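Protein CsuE (Acinetobacter baumannii, PDB 6FJY) serves as the tip adhesion subunit of archaic chaperone-usher Csu pili, which are probably used in attachment and biofilm formation. Local coordinates at residues D[19-24]-D[180-185]; D[208-211]-D[215-218]; D[268-273]-D[279-284]. All blocks are in the same frame, centred on the assembly; numbering follows the deposited sequence.

Interaction 1 (D[19-24]-D[180-185]); sequences LMENGE and DCRILA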
ATOM      1  N   LEU D  19       3.470   4.942   9.764  1.00 68.06           N
ATOM      2  CA  LEU D  19       4.574   5.890   9.836  1.00 69.04           C
ATOM      3  C   LEU D  19       4.410   6.875  10.986  1.00 68.11           C
ATOM      4  O   LEU D  19       5.400   7.285  11.599  1.00 77.56           O
ATOM      5  CB  LEU D  19       4.679   6.637   8.508  1.00 57.78           C
ATOM      6  CG  LEU D  19       5.710   7.750   8.391  1.00 61.09           C
ATOM      7  CD1 LEU D  19       7.088   7.199   8.747  1.00 78.11           C
ATOM      8  CD2 LEU D  19       5.706   8.304   6.981  1.00 60.47           C
ATOM      9  N   MET D  20       3.178   7.280  11.283  1.00 72.00           N
ATOM     10  CA  MET D  20       2.953   8.291  12.313  1.00 79.63           C
ATOM     11  C   MET D  20       3.047   7.696  13.712  1.00 75.57           C
ATOM     12  O   MET D  20       3.659   8.293  14.604  1.00 73.97           O
ATOM     13  CB  MET D  20       1.587   8.946  12.108  1.00 91.83           C
ATOM     14  CG  MET D  20       1.427  10.297  12.782  1.00 92.95           C
ATOM     15  SD  MET D  20      -0.056  10.387  13.788  1.00 84.61           S
ATOM     16  CE  MET D  20       0.354   9.182  15.044  1.00 72.53           C
ATOM     17  N   GLU D  21       2.449   6.523  13.916  1.00 84.99           N
ATOM     18  CA  GLU D  21       2.398   5.896  15.231  1.00 95.70           C
ATOM     19  C   GLU D  21       3.667   5.113  15.533  1.00 95.79           C
ATOM     20  O   GLU D  21       4.214   5.207  16.639  1.00 98.18           O
ATOM     21  CB  GLU D  21       1.186   4.969  15.318  1.00 96.01           C
ATOM     22  CG  GLU D  21      -0.128   5.650  15.019  1.00 92.70           C
ATOM     23  CD  GLU D  21      -1.274   4.680  14.994  1.00 82.31           C
ATOM     24  OE1 GLU D  21      -1.020   3.460  15.088  1.00 83.24           O
ATOM     25  OE2 GLU D  21      -2.428   5.137  14.874  1.00 86.74           O
ATOM     26  N   ASN D  22       4.136   4.317  14.575  1.00 82.38           N
ATOM     27  CA  ASN D  22       5.277   3.449  14.800  1.00 75.44           C
ATOM     28  C   ASN D  22       6.536   3.935  14.116  1.00 85.48           C
ATOM     29  O   ASN D  22       7.603   3.354  14.337  1.00 78.83           O
ATOM     30  CB  ASN D  22       4.970   2.030  14.322  1.00 80.19           C
ATOM     31  CG  ASN D  22       3.773   1.431  15.016  1.00 75.90           C
ATOM     32  OD1 ASN D  22       3.652   1.509  16.240  1.00 71.61           O
ATOM     33  ND2 ASN D  22       2.874   0.838  14.237  1.00 85.49           N
ATOM     34  N   GLY D  23       6.440   4.987  13.308  1.00102.13           N
ATOM     35  CA  GLY D  23       7.566   5.374  12.483  1.00 95.89           C
ATOM     36  C   GLY D  23       7.955   4.238  11.567  1.00 92.07           C
ATOM     37  O   GLY D  23       7.114   3.483  11.065  1.00 94.25           O
ATOM     38  N   GLU D  24       9.258   4.104  11.355  1.00 87.14           N
ATOM     39  CA  GLU D  24       9.801   2.986  10.596  1.00 79.55           C
ATOM     40  C   GLU D  24      11.281   2.923  10.914  1.00 95.43           C
ATOM     41  O   GLU D  24      11.986   3.925  10.775  1.00101.69           O
ATOM     42  CB  GLU D  24       9.565   3.160   9.101  1.00 72.25           C
ATOM     43  CG  GLU D  24      10.318   2.173   8.240  1.00 71.66           C
ATOM     44  CD  GLU D  24       9.444   1.068   7.716  1.00 75.78           C
ATOM     45  OE1 GLU D  24       8.548   0.600   8.453  1.00 72.54           O
ATOM     46  OE2 GLU D  24       9.654   0.666   6.550  1.00 85.83           O
ATOM     47  N   ASP D 180      -3.652   4.978   3.561  1.00 91.33           N
ATOM     48  CA  ASP D 180      -3.842   4.060   4.673  1.00 85.87           C
ATOM     49  C   ASP D 180      -5.169   4.354   5.360  1.00 85.78           C
ATOM     50  O   ASP D 180      -5.575   5.514   5.462  1.00 87.64           O
ATOM     51  CB  ASP D 180      -2.679   4.187   5.665  1.00 82.84           C
ATOM     52  CG  ASP D 180      -2.597   3.023   6.618  1.00 75.32           C
ATOM     53  OD1 ASP D 180      -3.428   2.098   6.490  1.00 78.64           O
ATOM     54  OD2 ASP D 180      -1.702   3.031   7.486  1.00 66.87           O
ATOM     55  N   CYS D 181      -5.831   3.299   5.840  1.00 77.26           N
ATOM     56  CA  CYS D 181      -7.120   3.428   6.507  1.00 82.04           C
ATOM     57  C   CYS D 181      -7.273   2.313   7.535  1.00 87.75           C
ATOM     58  O   CYS D 181      -6.714   1.224   7.381  1.00 84.62           O
ATOM     59  CB  CYS D 181      -8.292   3.379   5.516  1.00 79.41           C
ATOM     60  SG  CYS D 181      -8.471   4.805   4.413  1.00 58.81           S
ATOM     61  N   ARG D 182      -8.036   2.602   8.590  1.00 86.78           N
ATOM     62  CA  ARG D 182      -8.367   1.621   9.616  1.00 79.21           C
ATOM     63  C   ARG D 182      -9.834   1.740   9.991  1.00 71.61           C
ATOM     64  O   ARG D 182     -10.359   2.850  10.104  1.00 66.18           O
ATOM     65  CB  ARG D 182      -7.509   1.810  10.853  1.00 73.90           C
ATOM     66  CG  ARG D 182      -6.072   1.451  10.633  1.00 65.55           C
ATOM     67  CD  ARG D 182      -5.186   2.600  11.002  1.00 81.45           C
ATOM     68  NE  ARG D 182      -3.997   2.155  11.720  1.00 94.06           N
ATOM     69  CZ  ARG D 182      -2.929   1.637  11.133  1.00 97.95           C
ATOM     70  NH1 ARG D 182      -2.897   1.489   9.815  1.00 98.02           N
ATOM     71  NH2 ARG D 182      -1.893   1.275  11.873  1.00106.60           N
ATOM     72  N   ILE D 183     -10.487   0.591  10.190  1.00 81.92           N
ATOM     73  CA  ILE D 183     -11.910   0.520  10.517  1.00 85.63           C
ATOM     74  C   ILE D 183     -12.083   0.028  11.946  1.00 74.97           C
ATOM     75  O   ILE D 183     -11.399  -0.906  12.386  1.00 53.21           O
ATOM     76  CB  ILE D 183     -12.688  -0.411   9.568  1.00 92.30           C
ATOM     77  CG1 ILE D 183     -12.044  -0.475   8.193  1.00 83.50           C
ATOM     78  CG2 ILE D 183     -14.149   0.028   9.471  1.00 96.44           C
ATOM     79  CD1 ILE D 183     -12.721  -1.481   7.308  1.00 87.08           C
ATOM     80  N   LEU D 184     -13.046   0.624  12.647  1.00 73.66           N
ATOM     81  CA  LEU D 184     -13.358   0.297  14.042  1.00 81.10           C
ATOM     82  C   LEU D 184     -14.874   0.388  14.201  1.00 75.63           C
ATOM     83  O   LEU D 184     -15.427   1.485  14.336  1.00 54.60           O
ATOM     84  CB  LEU D 184     -12.641   1.243  14.995  1.00 87.70           C
ATOM     85  CG  LEU D 184     -12.665   0.920  16.483  1.00 96.84           C
ATOM     86  CD1 LEU D 184     -12.178  -0.499  16.738  1.00 96.82           C
ATOM     87  CD2 LEU D 184     -11.786   1.921  17.203  1.00 99.02           C
ATOM     88  N   ALA D 185     -15.542  -0.765  14.187  1.00 76.62           N
ATOM     89  CA  ALA D 185     -16.995  -0.807  14.073  1.00 81.93           C
ATOM     90  C   ALA D 185     -17.698  -1.187  15.369  1.00 86.62           C
ATOM     91  O   ALA D 185     -18.793  -0.682  15.635  1.00104.82           O
ATOM     92  CB  ALA D 185     -17.404  -1.781  12.961  1.00 79.67           C
TER
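Glu21 brings OE1 obliquely to the guanidinium of Arg182, the two side chains passing one another as they reach out from opposite sides. The contact is a long salt bridge, with Glu21 OE1 4.0 Å from Arg182 NH2. The planes of the two groups stand 86° apart, so this is not the flat, two-pronged pairing of a carboxylate with a guanidinium. Glu21 leaves the last turn of helix 16-21 with its chain extended beyond CG, and this carries the carboxylate across to the strand. Arg182 takes a less direct path. Its chain bends at chi2 (125°) and again at chi3 (139°), which swings the guanidinium back beside Asp180. There Arg182 NH1 makes a closer salt bridge, 3.0 Å from Asp180 OD2. Asp180 OD1 also meets the guanidinium at its edge, in the plane of the group. Asp180 OD1 accepts a weak bond from the backbone N of Cys181 as well, at 2.8 Å. Asp180 therefore probably does more than Glu21 to fix the arginine.

Both acids have further partners. Glu21 OE2 forms a salt bridge with Arg209 NH2 on the neighbouring strand 202-210, and Asp180 OD2 accepts a hydrogen bond from Ile17 N in helix 16-21. Leu4 of the CsuC chain packs against Arg182. Little surface is buried between the segments, 59 Å² in all, and the join is mainly electrostatic. It is a surface salt-bridge network, here tying the short helix 16-21 to strand 167-184, which runs on into an Ig-like beta sandwich.

Interaction 2 (D[208-211]-D[215-218]); sequences IRCS and PYYV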
ATOM      1  N   ILE D 208     -13.579   5.533  11.066  1.00 68.42           N
ATOM      2  CA  ILE D 208     -12.586   5.238  10.038  1.00 64.98           C
ATOM      3  C   ILE D 208     -11.532   6.340  10.027  1.00 61.72           C
ATOM      4  O   ILE D 208     -11.850   7.511   9.788  1.00 56.12           O
ATOM      5  CB  ILE D 208     -13.223   5.079   8.649  1.00 64.62           C
ATOM      6  CG1 ILE D 208     -14.233   3.930   8.689  1.00 75.19           C
ATOM      7  CG2 ILE D 208     -12.149   4.827   7.604  1.00 58.57           C
ATOM      8  CD1 ILE D 208     -14.899   3.633   7.387  1.00 83.38           C
ATOM      9  N   ARG D 209     -10.282   5.962  10.278  1.00 65.31           N
ATOM     10  CA  ARG D 209      -9.144   6.873  10.275  1.00 66.48           C
ATOM     11  C   ARG D 209      -8.348   6.619   9.002  1.00 74.13           C
ATOM     12  O   ARG D 209      -7.793   5.530   8.815  1.00 79.81           O
ATOM     13  CB  ARG D 209      -8.276   6.677  11.518  1.00 71.48           C
ATOM     14  CG  ARG D 209      -9.051   6.844  12.826  1.00 97.43           C
ATOM     15  CD  ARG D 209      -8.197   6.521  14.041  1.00101.31           C
ATOM     16  NE  ARG D 209      -6.885   7.154  13.949  1.00111.49           N
ATOM     17  CZ  ARG D 209      -5.729   6.496  13.962  1.00112.64           C
ATOM     18  NH1 ARG D 209      -5.711   5.174  14.082  1.00102.41           N
ATOM     19  NH2 ARG D 209      -4.587   7.167  13.872  1.00116.64           N
ATOM     20  N   CYS D 210      -8.292   7.629   8.136  1.00 76.58           N
ATOM     21  CA  CYS D 210      -7.685   7.518   6.822  1.00 66.35           C
ATOM     22  C   CYS D 210      -6.682   8.648   6.637  1.00 78.44           C
ATOM     23  O   CYS D 210      -6.782   9.710   7.257  1.00 78.57           O
ATOM     24  CB  CYS D 210      -8.745   7.559   5.701  1.00 59.83           C
ATOM     25  SG  CYS D 210      -9.703   6.070   5.413  1.00 57.85           S
ATOM     26  N   SER D 211      -5.695   8.401   5.784  1.00 92.25           N
ATOM     27  CA  SER D 211      -4.825   9.473   5.324  1.00 95.36           C
ATOM     28  C   SER D 211      -5.626  10.469   4.481  1.00 93.48           C
ATOM     29  O   SER D 211      -6.763  10.205   4.077  1.00 95.72           O
ATOM     30  CB  SER D 211      -3.660   8.901   4.525  1.00 83.36           C
ATOM     31  OG  SER D 211      -4.112   7.845   3.699  1.00 80.04           O
ATOM     32  N   PRO D 215     -10.491   8.474  -0.700  1.00 81.70           N
ATOM     33  CA  PRO D 215     -11.939   8.364  -0.566  1.00 79.80           C
ATOM     34  C   PRO D 215     -12.345   6.904  -0.545  1.00 61.91           C
ATOM     35  O   PRO D 215     -11.602   6.022  -0.972  1.00 62.19           O
ATOM     36  CB  PRO D 215     -12.460   9.064  -1.824  1.00 65.78           C
ATOM     37  CG  PRO D 215     -11.391   8.745  -2.845  1.00 71.76           C
ATOM     38  CD  PRO D 215     -10.071   8.639  -2.104  1.00 67.28           C
ATOM     39  N   TYR D 216     -13.564   6.665  -0.064  1.00 67.96           N
ATOM     40  CA  TYR D 216     -14.097   5.313  -0.009  1.00 67.79           C
ATOM     41  C   TYR D 216     -15.597   5.386   0.178  1.00 66.73           C
ATOM     42  O   TYR D 216     -16.146   6.417   0.577  1.00 58.57           O
ATOM     43  CB  TYR D 216     -13.486   4.493   1.127  1.00 73.81           C
ATOM     44  CG  TYR D 216     -13.634   5.171   2.462  1.00 75.53           C
ATOM     45  CD1 TYR D 216     -12.661   6.055   2.908  1.00 84.41           C
ATOM     46  CD2 TYR D 216     -14.746   4.949   3.270  1.00 62.10           C
ATOM     47  CE1 TYR D 216     -12.774   6.693   4.114  1.00 83.83           C
ATOM     48  CE2 TYR D 216     -14.870   5.592   4.492  1.00 69.71           C
ATOM     49  CZ  TYR D 216     -13.871   6.461   4.904  1.00 77.14           C
ATOM     50  OH  TYR D 216     -13.964   7.119   6.098  1.00 64.65           O
ATOM     51  N   TYR D 217     -16.241   4.267  -0.118  1.00 68.45           N
ATOM     52  CA  TYR D 217     -17.643   4.043   0.176  1.00 60.39           C
ATOM     53  C   TYR D 217     -17.763   2.982   1.262  1.00 60.35           C
ATOM     54  O   TYR D 217     -16.979   2.025   1.302  1.00 54.68           O
ATOM     55  CB  TYR D 217     -18.403   3.599  -1.074  1.00 70.43           C
ATOM     56  CG  TYR D 217     -18.553   4.667  -2.145  1.00 89.06           C
ATOM     57  CD1 TYR D 217     -19.491   5.687  -2.012  1.00 90.85           C
ATOM     58  CD2 TYR D 217     -17.779   4.640  -3.303  1.00 93.78           C
ATOM     59  CE1 TYR D 217     -19.641   6.660  -2.994  1.00 92.43           C
ATOM     60  CE2 TYR D 217     -17.923   5.611  -4.291  1.00 86.45           C
ATOM     61  CZ  TYR D 217     -18.855   6.615  -4.126  1.00 80.71           C
ATOM     62  OH  TYR D 217     -19.010   7.572  -5.089  1.00 68.48           O
ATOM     63  N   VAL D 218     -18.740   3.163   2.146  1.00 65.71           N
ATOM     64  CA  VAL D 218     -19.049   2.218   3.209  1.00 65.82           C
ATOM     65  C   VAL D 218     -20.426   1.645   2.926  1.00 62.72           C
ATOM     66  O   VAL D 218     -21.414   2.382   2.868  1.00 53.36           O
ATOM     67  CB  VAL D 218     -19.013   2.879   4.596  1.00 66.95           C
ATOM     68  CG1 VAL D 218     -19.044   1.824   5.673  1.00 58.25           C
ATOM     69  CG2 VAL D 218     -17.792   3.745   4.747  1.00 56.40           C
TER
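Ile208 meets the hydroxyl end of Tyr216 from the opposite direction, with two branches in contact. Ile208 CG2 lies 3.3 Å from Tyr216 OH. The longer branch also ends near the hydroxyl end of the ring, with Ile208 CD1 approaching obliquely to 3.5 Å from Tyr216 CE2. The same CD1 reaches Val218, with Ile208 CD1 3.9 Å from Val218 CG2, which lies in the plane of the tyrosine ring at its edge. Cys210 completes the first shell. Its SG is 3.4 Å from Tyr216 CE1 and 4.4 Å from the ring centroid. The sulfur sits 55° off the ring normal, an oblique sulfur-aromatic contact.

The tyrosine owes its place to chi1 of 55°, which keeps the ring over its own backbone and turns it toward strand 202-210. The backbone of Tyr216 is held by Ser265, whose OG bonds to Tyr216 O. Tyr283 on strand 279-289 packs against Ile208 and Val218, and its hydroxyl makes a weak hydrogen bond with Tyr216 OH.

All four touching residues are buried, consistent with the core of an Ig-like beta sandwich, where side chains pack between strands that are not paired. The contact between the segments is thus apolar and sulfur-aromatic, while the disulfide to Cys181 ties Cys210 to strand 167-184 instead.

Interaction 3 (D[268-273]-D[279-284]); sequences ATINPG and TQQNYV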
ATOM      1  N   ALA D 268     -21.148  11.843   9.342  1.00 80.72           N
ATOM      2  CA  ALA D 268     -21.379  12.684  10.508  1.00 79.13           C
ATOM      3  C   ALA D 268     -20.068  12.841  11.267  1.00 82.44           C
ATOM      4  O   ALA D 268     -19.440  11.846  11.629  1.00 94.30           O
ATOM      5  CB  ALA D 268     -22.444  12.067  11.418  1.00 81.53           C
ATOM      6  N   THR D 269     -19.665  14.084  11.517  1.00 87.41           N
ATOM      7  CA  THR D 269     -18.352  14.390  12.094  1.00 91.50           C
ATOM      8  C   THR D 269     -17.215  13.943  11.177  1.00 88.72           C
ATOM      9  O   THR D 269     -16.860  12.761  11.141  1.00 78.72           O
ATOM     10  CB  THR D 269     -18.176  13.755  13.479  1.00 84.85           C
ATOM     11  OG1 THR D 269     -19.350  13.979  14.270  1.00 85.81           O
ATOM     12  CG2 THR D 269     -16.965  14.361  14.184  1.00 74.21           C
ATOM     13  N   ILE D 270     -16.646  14.890  10.431  1.00102.19           N
ATOM     14  CA  ILE D 270     -15.481  14.654   9.583  1.00 99.90           C
ATOM     15  C   ILE D 270     -14.682  15.950   9.521  1.00106.63           C
ATOM     16  O   ILE D 270     -15.207  17.002   9.140  1.00101.59           O
ATOM     17  CB  ILE D 270     -15.890  14.166   8.177  1.00 84.14           C
ATOM     18  CG1 ILE D 270     -14.694  14.134   7.224  1.00 67.57           C
ATOM     19  CG2 ILE D 270     -16.969  15.043   7.589  1.00 87.28           C
ATOM     20  CD1 ILE D 270     -13.475  13.452   7.799  1.00 72.18           C
ATOM     21  N   ASN D 271     -13.414  15.890   9.919  1.00121.03           N
ATOM     22  CA  ASN D 271     -12.549  17.061   9.934  1.00121.79           C
ATOM     23  C   ASN D 271     -11.109  16.625   9.708  1.00128.07           C
ATOM     24  O   ASN D 271     -10.735  15.506  10.082  1.00124.46           O
ATOM     25  CB  ASN D 271     -12.670  17.828  11.260  1.00111.72           C
ATOM     26  CG  ASN D 271     -13.551  17.115  12.265  1.00 98.75           C
ATOM     27  OD1 ASN D 271     -13.622  15.885  12.287  1.00 91.09           O
ATOM     28  ND2 ASN D 271     -14.233  17.886  13.096  1.00 99.06           N
ATOM     29  N   PRO D 272     -10.286  17.473   9.095  1.00135.79           N
ATOM     30  CA  PRO D 272      -8.889  17.116   8.833  1.00134.55           C
ATOM     31  C   PRO D 272      -7.944  17.567   9.941  1.00126.46           C
ATOM     32  O   PRO D 272      -8.208  18.515  10.683  1.00123.76           O
ATOM     33  CB  PRO D 272      -8.590  17.869   7.531  1.00141.24           C
ATOM     34  CG  PRO D 272      -9.418  19.114   7.651  1.00142.39           C
ATOM     35  CD  PRO D 272     -10.672  18.723   8.415  1.00140.67           C
ATOM     36  N   GLY D 273      -6.817  16.864  10.027  1.00119.04           N
ATOM     37  CA  GLY D 273      -5.800  17.152  11.025  1.00108.97           C
ATOM     38  C   GLY D 273      -4.989  15.933  11.431  1.00102.39           C
ATOM     39  O   GLY D 273      -3.756  15.940  11.395  1.00 92.22           O
ATOM     40  N   THR D 279      -6.994  12.004   8.676  1.00 80.47           N
ATOM     41  CA  THR D 279      -8.394  12.380   8.807  1.00 82.73           C
ATOM     42  C   THR D 279      -9.217  11.188   9.279  1.00 89.24           C
ATOM     43  O   THR D 279      -9.057  10.068   8.782  1.00 83.81           O
ATOM     44  CB  THR D 279      -8.965  12.906   7.487  1.00 79.41           C
ATOM     45  OG1 THR D 279     -10.393  12.963   7.583  1.00 84.02           O
ATOM     46  CG2 THR D 279      -8.581  12.008   6.339  1.00 76.88           C
ATOM     47  N   GLN D 280     -10.099  11.439  10.245  1.00 89.88           N
ATOM     48  CA  GLN D 280     -10.958  10.416  10.823  1.00 85.30           C
ATOM     49  C   GLN D 280     -12.407  10.718  10.463  1.00 70.47           C
ATOM     50  O   GLN D 280     -12.873  11.846  10.648  1.00 48.44           O
ATOM     51  CB  GLN D 280     -10.780  10.356  12.346  1.00 92.48           C
ATOM     52  CG  GLN D 280     -11.689   9.365  13.072  1.00101.14           C
ATOM     53  CD  GLN D 280     -11.778   9.649  14.567  1.00109.08           C
ATOM     54  OE1 GLN D 280     -12.671   9.154  15.254  1.00108.44           O
ATOM     55  NE2 GLN D 280     -10.855  10.457  15.071  1.00117.31           N
ATOM     56  N   GLN D 281     -13.107   9.716   9.931  1.00 77.86           N
ATOM     57  CA  GLN D 281     -14.544   9.789   9.700  1.00 72.99           C
ATOM     58  C   GLN D 281     -15.279   8.947  10.734  1.00 63.20           C
ATOM     59  O   GLN D 281     -14.849   7.838  11.071  1.00 49.63           O
ATOM     60  CB  GLN D 281     -14.937   9.295   8.302  1.00 71.70           C
ATOM     61  CG  GLN D 281     -14.464  10.143   7.149  1.00 57.92           C
ATOM     62  CD  GLN D 281     -13.026   9.869   6.783  1.00 63.98           C
ATOM     63  OE1 GLN D 281     -12.566   8.723   6.815  1.00 57.71           O
ATOM     64  NE2 GLN D 281     -12.302  10.921   6.442  1.00 72.57           N
ATOM     65  N   ASN D 282     -16.399   9.470  11.214  1.00 69.77           N
ATOM     66  CA  ASN D 282     -17.310   8.724  12.063  1.00 71.31           C
ATOM     67  C   ASN D 282     -18.691   8.673  11.420  1.00 76.53           C
ATOM     68  O   ASN D 282     -19.089   9.583  10.691  1.00 66.65           O
ATOM     69  CB  ASN D 282     -17.372   9.329  13.458  1.00 68.61           C
ATOM     70  CG  ASN D 282     -16.151   8.984  14.279  1.00 73.78           C
ATOM     71  OD1 ASN D 282     -16.086   7.917  14.898  1.00 70.00           O
ATOM     72  ND2 ASN D 282     -15.158   9.871  14.267  1.00 70.50           N
ATOM     73  N   TYR D 283     -19.404   7.572  11.664  1.00 75.81           N
ATOM     74  CA  TYR D 283     -20.705   7.322  11.045  1.00 69.03           C
ATOM     75  C   TYR D 283     -21.676   6.904  12.143  1.00 58.20           C
ATOM     76  O   TYR D 283     -21.645   5.763  12.604  1.00 57.61           O
ATOM     77  CB  TYR D 283     -20.610   6.253   9.955  1.00 69.36           C
ATOM     78  CG  TYR D 283     -19.627   6.573   8.851  1.00 78.60           C
ATOM     79  CD1 TYR D 283     -18.262   6.321   9.011  1.00 73.68           C
ATOM     80  CD2 TYR D 283     -20.063   7.108   7.639  1.00 71.54           C
ATOM     81  CE1 TYR D 283     -17.358   6.607   7.994  1.00 67.32           C
ATOM     82  CE2 TYR D 283     -19.170   7.404   6.627  1.00 68.55           C
ATOM     83  CZ  TYR D 283     -17.821   7.152   6.808  1.00 73.00           C
ATOM     84  OH  TYR D 283     -16.933   7.448   5.805  1.00 70.19           O
ATOM     85  N   VAL D 284     -22.537   7.824  12.542  1.00 65.82           N
ATOM     86  CA  VAL D 284     -23.576   7.546  13.521  1.00 69.37           C
ATOM     87  C   VAL D 284     -24.701   6.795  12.829  1.00 73.97           C
ATOM     88  O   VAL D 284     -25.042   7.074  11.672  1.00 62.84           O
ATOM     89  CB  VAL D 284     -24.071   8.850  14.178  1.00 74.50           C
ATOM     90  CG1 VAL D 284     -25.242   8.584  15.120  1.00 73.81           C
ATOM     91  CG2 VAL D 284     -22.931   9.502  14.933  1.00 76.23           C
TER
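This is an antiparallel beta-hairpin contact, partly buried, within the Spore Coat Protein U family region, where the weakly bonded strand 270-271 runs beside strand 279-289. The touching parts run 171° apart in direction. Their backbone pairing is loose, and one weak hydrogen bond joins them, from Asn282 N to Thr269 O at 3.3 Å with an N-H...O angle of 161°. The chain bends at Thr269, so the run before it belongs to a different face or sheet from 270-271.

Ile270 supplies much of the side-chain contact. Its CG1 is anti to the backbone N (chi1 171°), and the side chain flanks Gln281, both projecting from the same face. Ile270 CD1 comes to 3.5 Å from Gln281 CG. The same methyl meets Thr279, whose side chain it crosses at a slant. At the far end Ala268 CB touches Val284 CG2 at 4.4 Å.

Asn282 and Gln280 pair within their own strand. Asn282 ND2 bonds to Gln280 OE1 at 2.8 Å, with the donor above the carbonyl plane and the acceptor close to the Asn282 amide plane. Strand 279-289 is also bonded to strand 202-210, through Gln281 with Ile208. The chemistry therefore implies a lightly held pairing, with one weak backbone bond and modest apolar contact.

The three contacts differ in burial and chemistry. Interaction 1 is a surface contact made of charges, and it joins helix 16-21 to strand 167-184. Interaction 2 is buried and largely apolar. Interaction 3 is partly buried, a hairpin with weak backbone pairing. Strands 167-184, 202-210 and 279-289 lie next to one another in that order, so each contact reaches the same sheet. The Cys181-Cys210 disulfide joins interactions 1 and 2 directly. Interactions 2 and 3 share the neighbouring strands 202-210 and 279-289, their centres about 9 Å apart. Interactions 1 and 3 do not touch; their nearest atoms are about 6 Å apart.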